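Local coordinates for Endonuclease/exonuclease/phosphatase domain-containing protein (PDB 3L1W), which is of unknown function but belongs to the endonuclease/exonuclease/phosphatase family and possibly acts as a 3'-5' RNA exonuclease, at residues Q29-F33 with H34-L38; N47-R50 with D51-Y55; F167-E170 with S171-V175; T205-W208 with A209-E212. All coordinates share one frame; numbering follows the deposited sequence.

Contact 1: residues Q29-F33 with H34-L38; sequences QLINF and HDWSL. With SO4 (sulfate ion), chain G.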
loop_
_atom_site.group_PDB
_atom_site.type_symbol
_atom_site.label_atom_id
_atom_site.label_comp_id
_atom_site.label_asym_id
_atom_site.label_seq_id
_atom_site.Cartn_x
_atom_site.Cartn_y
_atom_site.Cartn_z
ATOM N N GLN A 29 9.775 -7.897 -2.542
ATOM C CA GLN A 29 8.362 -8.168 -2.296
ATOM C C GLN A 29 7.561 -6.875 -2.242
ATOM O O GLN A 29 6.408 -6.831 -2.668
ATOM C CB GLN A 29 8.188 -8.973 -1.005
ATOM C CG GLN A 29 8.585 -10.429 -1.183
ATOM C CD GLN A 29 8.755 -11.137 0.132
ATOM O OE1 GLN A 29 8.389 -10.609 1.180
ATOM N NE2 GLN A 29 9.327 -12.339 0.092
ATOM N N LEU A 30 8.171 -5.816 -1.719
ATOM C CA LEU A 30 7.502 -4.524 -1.686
ATOM C C LEU A 30 7.222 -4.065 -3.109
ATOM O O LEU A 30 6.104 -3.664 -3.435
ATOM C CB LEU A 30 8.358 -3.501 -0.931
ATOM C CG LEU A 30 7.793 -2.089 -0.713
ATOM C CD1 LEU A 30 8.543 -1.411 0.427
ATOM C CD2 LEU A 30 7.863 -1.217 -1.976
ATOM N N ILE A 31 8.251 -4.124 -3.951
ATOM C CA ILE A 31 8.115 -3.758 -5.356
ATOM C C ILE A 31 7.031 -4.598 -6.038
ATOM O O ILE A 31 6.163 -4.063 -6.733
ATOM C CB ILE A 31 9.481 -3.879 -6.079
ATOM C CG1 ILE A 31 10.447 -2.831 -5.513
ATOM C CG2 ILE A 31 9.306 -3.738 -7.592
ATOM C CD1 ILE A 31 11.921 -3.066 -5.862
ATOM N N ASN A 32 7.049 -5.909 -5.824
ATOM C CA ASN A 32 6.046 -6.756 -6.480
ATOM C C ASN A 32 4.626 -6.438 -6.043
ATOM O O ASN A 32 3.698 -6.470 -6.857
ATOM C CB ASN A 32 6.322 -8.230 -6.226
ATOM C CG ASN A 32 7.514 -8.735 -7.005
ATOM O OD1 ASN A 32 7.969 -8.098 -7.957
ATOM N ND2 ASN A 32 8.020 -9.893 -6.610
ATOM N N PHE A 33 4.473 -6.141 -4.755
ATOM C CA PHE A 33 3.159 -5.865 -4.181
ATOM C C PHE A 33 2.569 -4.549 -4.678
ATOM O O PHE A 33 1.397 -4.488 -5.042
ATOM C CB PHE A 33 3.204 -5.879 -2.653
ATOM C CG PHE A 33 1.903 -5.478 -2.014
ATOM C CD1 PHE A 33 0.828 -6.348 -1.997
ATOM C CD2 PHE A 33 1.759 -4.224 -1.445
ATOM C CE1 PHE A 33 -0.385 -5.975 -1.409
ATOM C CE2 PHE A 33 0.549 -3.838 -0.851
ATOM C CZ PHE A 33 -0.514 -4.710 -0.841
ATOM N N HIS A 34 3.375 -3.498 -4.691
ATOM C CA HIS A 34 2.874 -2.215 -5.170
ATOM C C HIS A 34 2.654 -2.179 -6.685
ATOM O O HIS A 34 1.727 -1.502 -7.162
ATOM C CB HIS A 34 3.713 -1.063 -4.616
ATOM C CG HIS A 34 3.572 -0.927 -3.132
ATOM N ND1 HIS A 34 2.515 -0.260 -2.549
ATOM C CD2 HIS A 34 4.304 -1.437 -2.111
ATOM C CE1 HIS A 34 2.620 -0.338 -1.234
ATOM N NE2 HIS A 34 3.692 -1.054 -0.942
ATOM N N ASP A 35 3.487 -2.917 -7.422
ATOM C CA ASP A 35 3.171 -3.306 -8.792
ATOM C C ASP A 35 2.894 -2.109 -9.704
ATOM O O ASP A 35 1.945 -2.119 -10.494
ATOM C CB ASP A 35 1.950 -4.232 -8.759
ATOM C CG ASP A 35 1.718 -4.966 -10.061
ATOM O OD1 ASP A 35 2.694 -5.309 -10.752
ATOM O OD2 ASP A 35 0.538 -5.234 -10.368
ATOM N N TRP A 36 3.731 -1.085 -9.597
ATOM C CA TRP A 36 3.595 0.115 -10.425
ATOM C C TRP A 36 3.837 -0.189 -11.903
ATOM O O TRP A 36 4.335 -1.266 -12.242
ATOM C CB TRP A 36 4.611 1.170 -9.981
ATOM C CG TRP A 36 4.693 1.403 -8.489
ATOM C CD1 TRP A 36 3.825 2.127 -7.713
ATOM C CD2 TRP A 36 5.731 0.950 -7.610
ATOM N NE1 TRP A 36 4.257 2.131 -6.398
ATOM C CE2 TRP A 36 5.423 1.418 -6.314
ATOM C CE3 TRP A 36 6.884 0.177 -7.790
ATOM C CZ2 TRP A 36 6.229 1.148 -5.211
ATOM C CZ3 TRP A 36 7.686 -0.086 -6.699
ATOM C CH2 TRP A 36 7.359 0.402 -5.425
ATOM N N SER A 37 3.478 0.750 -12.783
ATOM C CA SER A 37 3.889 0.644 -14.185
ATOM C C SER A 37 5.399 0.675 -14.311
ATOM O O SER A 37 5.980 -0.057 -15.126
ATOM C CB SER A 37 3.317 1.787 -15.033
ATOM O OG SER A 37 1.956 1.578 -15.352
ATOM N N LEU A 38 6.041 1.534 -13.521
ATOM C CA LEU A 38 7.491 1.646 -13.576
ATOM C C LEU A 38 8.020 2.217 -12.271
ATOM O O LEU A 38 7.292 2.905 -11.551
ATOM C CB LEU A 38 7.930 2.527 -14.752
ATOM C CG LEU A 38 7.466 3.978 -14.707
ATOM C CD1 LEU A 38 8.535 4.836 -14.034
ATOM C CD2 LEU A 38 7.200 4.493 -16.117
HETATM S S SO4 G . -0.717 1.056 -12.942
HETATM O O1 SO4 G . 0.014 0.215 -11.992
HETATM O O2 SO4 G . -1.296 0.189 -13.963
HETATM O O3 SO4 G . -1.780 1.772 -12.245
HETATM O O4 SO4 G . 0.198 2.001 -13.579
HETATM O O HOH W 1 4.220 -7.419 -9.441
#
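H34 and F33, the last residues of helix 20-34, meet in an edge-to-face aromatic pair. The phenyl edge of F33 points at the imidazole face of H34, with ring centroids 5.1 Å apart and planes at 83°. F33 CD2 stands over the centre of the imidazole, and F33 also stacks on Y193 of the second subunit. With CG of H34 turned back beside its own backbone N (chi1 -66°), the ring slants past L30, H34 CD2 touching L30 CD2 at 3.6 Å. H34 N reaches L30 O at 3.0 Å in a nearly straight bond (170°). One residue on, D35 N bonds to I31 O, but D35 has positive phi and ends the helical run. A water donating to both N32 O and D35 OD1 bridges this exit. W36 turns its indole back to the helix end, with H34 CB over one face near the rim, CZ3 near I31 CA and CH2 3.8 Å from L30 CD2. H34 NE2 bonds to D232, W36 NE1 to E246. S37 OG, with K2 N and K82 NZ, hydrogen-bonds a sulfate ion, probably from the crystallisation liquor. The turn joins helix 20-34 to strand 38-44, with L30 and W36 packed on strand 2-7 and I31 on strand 73-78.

Contact 2: residues N47-R50 with D51-Y55; sequences NQVR and DLKAY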
loop_
_atom_site.group_PDB
_atom_site.type_symbol
_atom_site.label_atom_id
_atom_site.label_comp_id
_atom_site.label_asym_id
_atom_site.label_seq_id
_atom_site.Cartn_x
_atom_site.Cartn_y
_atom_site.Cartn_z
ATOM N N ASN A 47 25.142 -7.131 -8.053
ATOM C CA ASN A 47 24.406 -8.198 -7.389
ATOM C C ASN A 47 22.964 -7.806 -7.074
ATOM O O ASN A 47 22.053 -8.626 -7.160
ATOM C CB ASN A 47 25.138 -8.675 -6.130
ATOM C CG ASN A 47 25.200 -7.616 -5.049
ATOM O OD1 ASN A 47 25.519 -6.456 -5.313
ATOM N ND2 ASN A 47 24.890 -8.010 -3.825
ATOM N N GLN A 48 22.756 -6.542 -6.720
ATOM C CA GLN A 48 21.417 -6.039 -6.430
ATOM C C GLN A 48 20.579 -5.969 -7.708
ATOM O O GLN A 48 19.390 -6.273 -7.700
ATOM C CB GLN A 48 21.507 -4.662 -5.773
ATOM C CG GLN A 48 22.276 -4.699 -4.459
ATOM C CD GLN A 48 22.452 -3.317 -3.851
ATOM O OE1 GLN A 48 23.443 -2.638 -4.119
ATOM N NE2 GLN A 48 21.491 -2.896 -3.028
ATOM N N VAL A 49 21.210 -5.585 -8.815
ATOM C CA VAL A 49 20.511 -5.591 -10.096
ATOM C C VAL A 49 20.079 -7.020 -10.441
ATOM O O VAL A 49 18.933 -7.258 -10.839
ATOM C CB VAL A 49 21.389 -5.014 -11.214
ATOM C CG1 VAL A 49 20.692 -5.159 -12.574
ATOM C CG2 VAL A 49 21.699 -3.548 -10.925
ATOM N N ARG A 50 20.990 -7.974 -10.271
ATOM C CA ARG A 50 20.667 -9.378 -10.525
ATOM C C ARG A 50 19.482 -9.824 -9.674
ATOM O O ARG A 50 18.582 -10.505 -10.169
ATOM C CB ARG A 50 21.867 -10.291 -10.256
ATOM C CG ARG A 50 22.991 -10.201 -11.278
ATOM C CD ARG A 50 23.924 -11.413 -11.183
ATOM N NE ARG A 50 24.653 -11.482 -9.913
ATOM C CZ ARG A 50 24.218 -12.115 -8.826
ATOM N NH1 ARG A 50 23.046 -12.736 -8.837
ATOM N NH2 ARG A 50 24.954 -12.123 -7.718
ATOM N N ASP A 51 19.475 -9.431 -8.400
ATOM C CA ASP A 51 18.381 -9.778 -7.500
ATOM C C ASP A 51 17.061 -9.131 -7.916
ATOM O O ASP A 51 16.004 -9.766 -7.844
ATOM C CB ASP A 51 18.722 -9.410 -6.047
ATOM C CG ASP A 51 19.747 -10.351 -5.427
ATOM O OD1 ASP A 51 19.871 -11.509 -5.887
ATOM O OD2 ASP A 51 20.429 -9.929 -4.471
ATOM N N LEU A 52 17.100 -7.873 -8.354
ATOM C CA LEU A 52 15.873 -7.240 -8.838
ATOM C C LEU A 52 15.293 -8.006 -10.021
ATOM O O LEU A 52 14.085 -8.209 -10.096
ATOM C CB LEU A 52 16.112 -5.783 -9.228
ATOM C CG LEU A 52 16.383 -4.839 -8.057
ATOM C CD1 LEU A 52 16.749 -3.445 -8.564
ATOM C CD2 LEU A 52 15.184 -4.777 -7.134
ATOM N N LYS A 53 16.148 -8.398 -10.963
ATOM C CA LYS A 53 15.688 -9.193 -12.095
ATOM C C LYS A 53 15.139 -10.552 -11.666
ATOM O O LYS A 53 14.150 -11.027 -12.218
ATOM C CB LYS A 53 16.807 -9.388 -13.127
ATOM C CG LYS A 53 17.272 -8.097 -13.795
ATOM C CD LYS A 53 18.424 -8.375 -14.760
ATOM C CE LYS A 53 18.919 -7.095 -15.408
ATOM N NZ LYS A 53 20.165 -7.310 -16.212
ATOM N N ALA A 54 15.786 -11.181 -10.693
ATOM C CA ALA A 54 15.415 -12.538 -10.306
ATOM C C ALA A 54 14.153 -12.579 -9.448
ATOM O O ALA A 54 13.320 -13.481 -9.594
ATOM C CB ALA A 54 16.566 -13.204 -9.573
ATOM N N TYR A 55 14.011 -11.592 -8.567
ATOM C CA TYR A 55 12.982 -11.649 -7.526
ATOM C C TYR A 55 11.843 -10.644 -7.655
ATOM O O TYR A 55 10.923 -10.659 -6.845
ATOM C CB TYR A 55 13.629 -11.543 -6.137
ATOM C CG TYR A 55 14.528 -12.714 -5.839
ATOM C CD1 TYR A 55 13.998 -13.946 -5.506
ATOM C CD2 TYR A 55 15.910 -12.586 -5.895
ATOM C CE1 TYR A 55 14.815 -15.026 -5.237
ATOM C CE2 TYR A 55 16.740 -13.663 -5.625
ATOM C CZ TYR A 55 16.181 -14.880 -5.300
ATOM O OH TYR A 55 16.988 -15.963 -5.040
#
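The carboxylate of D51 lies against the backbone of N47, one helical turn earlier, with D51 CG 3.4 Å from N47 O. Within the second segment, a further turn on, D51 OD1 lies in the plane of the Y55 ring, at its edge. The other carboxylate oxygen, D51 OD2, accepts a hydrogen bond from the indole NE1 of W20. Behind these groups the backbone follows the i to i+4 pattern of an alpha helix, from D51 N bonding to N47 O at 3.0 Å through to A54 N bonding to R50 O. On the V49 side the contact is apolar: V49 and K53 lie side by side, pointing the same way, and V49 CG1 touches K53 CE at 3.9 Å. The lysine chain is extended beyond CG, which brings CE beside V49 CG1, while CG passes V49 O. At the start of the helix, polar ends tie it to the preceding loops: N47 ND2 bonds to D11 OD2, and Q48 OE1 accepts from both R45 N and D11 N. In helix 46-55, D51 and Y55 touch helix 20-34, L52 and V49 pack on strand 38-44, and V49 and K53 meet strand 59-64.

Contact 3: residues F167-E170 with S171-V175; sequences FNAE and SGEEV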
loop_
_atom_site.group_PDB
_atom_site.type_symbol
_atom_site.label_atom_id
_atom_site.label_comp_id
_atom_site.label_asym_id
_atom_site.label_seq_id
_atom_site.Cartn_x
_atom_site.Cartn_y
_atom_site.Cartn_z
ATOM N N PHE A 167 17.453 13.387 -4.879
ATOM C CA PHE A 167 18.125 14.655 -5.159
ATOM C C PHE A 167 19.185 14.964 -4.115
ATOM O O PHE A 167 19.985 15.881 -4.304
ATOM C CB PHE A 167 17.118 15.817 -5.216
ATOM C CG PHE A 167 16.298 15.849 -6.473
ATOM C CD1 PHE A 167 16.248 16.993 -7.261
ATOM C CD2 PHE A 167 15.571 14.745 -6.863
ATOM C CE1 PHE A 167 15.483 17.016 -8.425
ATOM C CE2 PHE A 167 14.812 14.764 -8.025
ATOM C CZ PHE A 167 14.776 15.898 -8.800
ATOM N N ASN A 168 19.179 14.216 -3.008
ATOM C CA ASN A 168 20.082 14.517 -1.897
ATOM C C ASN A 168 19.974 15.970 -1.443
ATOM O O ASN A 168 20.933 16.529 -0.911
ATOM C CB ASN A 168 21.543 14.189 -2.266
ATOM C CG ASN A 168 21.958 12.789 -1.822
ATOM O OD1 ASN A 168 21.663 12.370 -0.698
ATOM N ND2 ASN A 168 22.663 12.069 -2.690
ATOM N N ALA A 169 18.800 16.575 -1.625
ATOM C CA ALA A 169 18.627 17.994 -1.315
ATOM C C ALA A 169 17.251 18.264 -0.736
ATOM O O ALA A 169 16.250 17.853 -1.314
ATOM C CB ALA A 169 18.829 18.847 -2.570
ATOM N N GLU A 170 17.208 18.969 0.395
ATOM C CA GLU A 170 15.939 19.449 0.942
ATOM C C GLU A 170 15.381 20.553 0.036
ATOM O O GLU A 170 16.096 21.094 -0.807
ATOM C CB GLU A 170 16.108 19.957 2.378
ATOM C CG GLU A 170 16.731 18.935 3.339
ATOM C CD GLU A 170 15.729 17.959 3.941
ATOM O OE1 GLU A 170 14.527 18.290 4.066
ATOM O OE2 GLU A 170 16.156 16.847 4.312
ATOM N N SER A 171 14.107 20.889 0.230
ATOM C CA SER A 171 13.353 21.692 -0.745
ATOM C C SER A 171 13.918 23.077 -1.055
ATOM O O SER A 171 13.638 23.645 -2.113
ATOM C CB SER A 171 11.899 21.835 -0.287
ATOM O OG SER A 171 11.851 22.562 0.930
ATOM N N GLY A 172 14.702 23.631 -0.139
ATOM C CA GLY A 172 15.157 25.003 -0.280
ATOM C C GLY A 172 16.427 25.177 -1.094
ATOM O O GLY A 172 16.850 26.312 -1.339
ATOM N N GLU A 173 17.050 24.072 -1.508
ATOM C CA GLU A 173 18.330 24.161 -2.227
ATOM C C GLU A 173 18.183 24.727 -3.633
ATOM O O GLU A 173 17.127 24.599 -4.250
ATOM C CB GLU A 173 19.033 22.796 -2.311
ATOM C CG GLU A 173 19.618 22.307 -0.998
ATOM C CD GLU A 173 20.807 21.369 -1.191
ATOM O OE1 GLU A 173 21.209 21.121 -2.354
ATOM O OE2 GLU A 173 21.340 20.887 -0.169
ATOM N N GLU A 174 19.265 25.323 -4.133
ATOM C CA GLU A 174 19.283 25.924 -5.466
ATOM C C GLU A 174 18.851 24.954 -6.553
ATOM O O GLU A 174 18.174 25.338 -7.503
ATOM C CB GLU A 174 20.676 26.480 -5.807
ATOM C CG GLU A 174 21.005 27.823 -5.187
ATOM C CD GLU A 174 22.238 28.461 -5.820
ATOM O OE1 GLU A 174 22.155 28.885 -6.995
ATOM O OE2 GLU A 174 23.288 28.539 -5.144
ATOM N N VAL A 175 19.246 23.691 -6.428
ATOM C CA VAL A 175 18.901 22.722 -7.455
ATOM C C VAL A 175 17.386 22.642 -7.674
ATOM O O VAL A 175 16.934 22.465 -8.800
ATOM C CB VAL A 175 19.514 21.325 -7.178
ATOM C CG1 VAL A 175 18.928 20.706 -5.914
ATOM C CG2 VAL A 175 19.310 20.403 -8.395
HETATM O O HOH W 2 12.675 19.866 2.630
HETATM O O HOH W 3 19.658 19.772 1.659
#
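A type I beta turn from E170 to E173 is closed by E173 N bonding to E170 O at 3.2 Å, straight at the hydrogen (170°) although the donor stands 35° out of the carbonyl plane. E173 holds the N-cap position of helix 174-179, and its side chain folds back over A169: E173 OE1 comes within 3.3 Å of A169 CB, with the carboxylate carbon close behind. CG of E173 lies beside its own backbone N (chi1 -72°) and the chain is extended beyond it, which brings the carboxylate back across the turn. The same methyl is met by V175, whose CG1 approaches A169 CB at 3.8 Å. One water donates to E170 OE1 and accepts from S171 N. A second accepts from E170 N and donates to E173 OE2, its oxygen 2.7 Å from E173 OE2. F167 and N168 belong to a GDFN sequence, as in the conserved motif of the DNase I-like family; N168 ND2 bonds to L133 O, and F167 meets the rings of H176, Y216 and Y218. The chemistry is divided: A169 CB and V175 CG1 form the apolar part of the contact, whereas E173 OE2, held by a salt bridge to R141 and a water, would probably be kept ionised by that positive neighbour.

Contact 4: residues T205-W208 with A209-E212; sequences TKPW and AELE. With SO4 (sulfate ion), chain I.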
loop_
_atom_site.group_PDB
_atom_site.type_symbol
_atom_site.label_atom_id
_atom_site.label_comp_id
_atom_site.label_asym_id
_atom_site.label_seq_id
_atom_site.Cartn_x
_atom_site.Cartn_y
_atom_site.Cartn_z
ATOM N N THR A 205 11.534 4.051 14.391
ATOM C CA THR A 205 10.765 4.982 15.223
ATOM C C THR A 205 11.055 6.460 14.944
ATOM O O THR A 205 10.718 7.329 15.750
ATOM C CB THR A 205 10.992 4.714 16.728
ATOM O OG1 THR A 205 12.382 4.892 17.043
ATOM C CG2 THR A 205 10.571 3.297 17.079
ATOM N N LYS A 206 11.673 6.750 13.805
ATOM C CA LYS A 206 12.016 8.126 13.456
ATOM C C LYS A 206 10.747 8.965 13.356
ATOM O O LYS A 206 9.847 8.623 12.599
ATOM C CB LYS A 206 12.743 8.139 12.111
ATOM C CG LYS A 206 12.938 9.520 11.517
ATOM C CD LYS A 206 14.158 10.190 12.103
ATOM C CE LYS A 206 15.415 9.383 11.820
ATOM N NZ LYS A 206 16.626 10.050 12.377
ATOM N N PRO A 207 10.662 10.056 14.135
ATOM C CA PRO A 207 9.515 10.971 14.041
ATOM C C PRO A 207 9.396 11.566 12.642
ATOM O O PRO A 207 10.407 11.908 12.025
ATOM C CB PRO A 207 9.854 12.062 15.063
ATOM C CG PRO A 207 10.747 11.367 16.056
ATOM C CD PRO A 207 11.579 10.434 15.223
ATOM N N TRP A 208 8.173 11.677 12.138
ATOM C CA TRP A 208 7.991 12.140 10.769
ATOM C C TRP A 208 8.576 13.536 10.528
ATOM O O TRP A 208 9.105 13.813 9.446
ATOM C CB TRP A 208 6.521 12.044 10.362
ATOM C CG TRP A 208 6.101 10.629 10.052
ATOM C CD1 TRP A 208 6.822 9.486 10.285
ATOM C CD2 TRP A 208 4.869 10.208 9.451
ATOM N NE1 TRP A 208 6.109 8.383 9.867
ATOM C CE2 TRP A 208 4.913 8.799 9.347
ATOM C CE3 TRP A 208 3.737 10.883 8.985
ATOM C CZ2 TRP A 208 3.866 8.055 8.798
ATOM C CZ3 TRP A 208 2.696 10.139 8.442
ATOM C CH2 TRP A 208 2.771 8.745 8.354
ATOM N N ALA A 209 8.511 14.404 11.535
ATOM C CA ALA A 209 9.052 15.749 11.396
ATOM C C ALA A 209 10.569 15.716 11.188
ATOM O O ALA A 209 11.157 16.678 10.690
ATOM C CB ALA A 209 8.695 16.591 12.602
ATOM N N GLU A 210 11.190 14.595 11.550
ATOM C CA GLU A 210 12.641 14.427 11.433
ATOM C C GLU A 210 13.092 13.689 10.171
ATOM O O GLU A 210 14.290 13.519 9.938
ATOM C CB GLU A 210 13.184 13.716 12.672
ATOM C CG GLU A 210 13.075 14.555 13.940
ATOM C CD GLU A 210 13.443 13.790 15.198
ATOM O OE1 GLU A 210 14.301 12.889 15.131
ATOM O OE2 GLU A 210 12.871 14.094 16.261
ATOM N N LEU A 211 12.147 13.244 9.357
ATOM C CA LEU A 211 12.521 12.643 8.078
ATOM C C LEU A 211 13.179 13.700 7.198
ATOM O O LEU A 211 12.830 14.876 7.268
ATOM C CB LEU A 211 11.293 12.098 7.370
ATOM C CG LEU A 211 10.585 10.993 8.148
ATOM C CD1 LEU A 211 9.204 10.746 7.571
ATOM C CD2 LEU A 211 11.422 9.717 8.124
ATOM N N GLU A 212 14.151 13.292 6.387
ATOM C CA GLU A 212 14.691 14.191 5.377
ATOM C C GLU A 212 13.870 14.075 4.094
ATOM O O GLU A 212 13.493 12.980 3.686
ATOM C CB GLU A 212 16.163 13.863 5.103
ATOM C CG GLU A 212 17.045 13.985 6.342
ATOM C CD GLU A 212 18.510 13.731 6.047
ATOM O OE1 GLU A 212 18.926 13.912 4.885
ATOM O OE2 GLU A 212 19.244 13.338 6.977
HETATM S S SO4 I . 14.830 1.825 15.756
HETATM O O1 SO4 I . 14.510 0.707 16.642
HETATM O O2 SO4 I . 15.036 1.319 14.392
HETATM O O3 SO4 I . 13.741 2.792 15.802
HETATM O O4 SO4 I . 16.058 2.470 16.218
#
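P207 O receives the amide N of E210 at 2.8 Å, the first bond of a short 3-10 turn in the loop between strands 191-193 and 215-220. The donor stands 51° above the carbonyl plane and the hydrogen bond is bent at the hydrogen (146°). The next i to i+3 bond, L211 N to W208 O at 3.1 Å, leaves its carbonyl plane further still, by 66°. Around this turn the side chains pair off. The extended E210 chain crosses P207 obliquely, bringing its carboxylate against the pyrrolidine CG and CD, with E210 OE2 3.5 Å from P207 CG. K206 bends at chi2 and chi3 and crosses E210 at about a right angle, K206 CD touching E210 CB at 3.7 Å. Their charges stay too distant for a salt bridge. L211, the buried member, slides past K206 in the opposite direction, while its other branch runs alongside W208, with L211 CD1 3.8 Å from W208 CD1. Both W208 and L211 also rest on P195. D235 of the second subunit accepts from W208 N, and I234 of that subunit packs on the tryptophan. A sulfate ion, probably from the crystallisation liquor, is bonded by Y204 N and T205 N, and its O3 lies 2.8 Å from T205 OG1.

Contacts 1 and 2 belong to neighbouring helices and touch directly: N32 ND2 lies 3.0 Å from Y55 O, a probable hydrogen bond, and I31 CD1 packs on L52 CD2. Both helices lie against the seven-stranded sheet, contact 1 pairing aromatic rings at a helix end, contact 2 relying on regular helical bonds. Contacts 3 and 4 are loop turns that meet where E170 approaches E212; contact 3 combines a beta turn with a water-bridged carboxylate, contact 4 3-10 bonds with aliphatic packing. Contact 3 lies on the opposite side of the chain's centre from contacts 1 and 2. The first three are partly buried; contact 4 is on the surface, its centre about 21 Å from the centre of the chain. Contacts 1 and 4 both touch the second subunit.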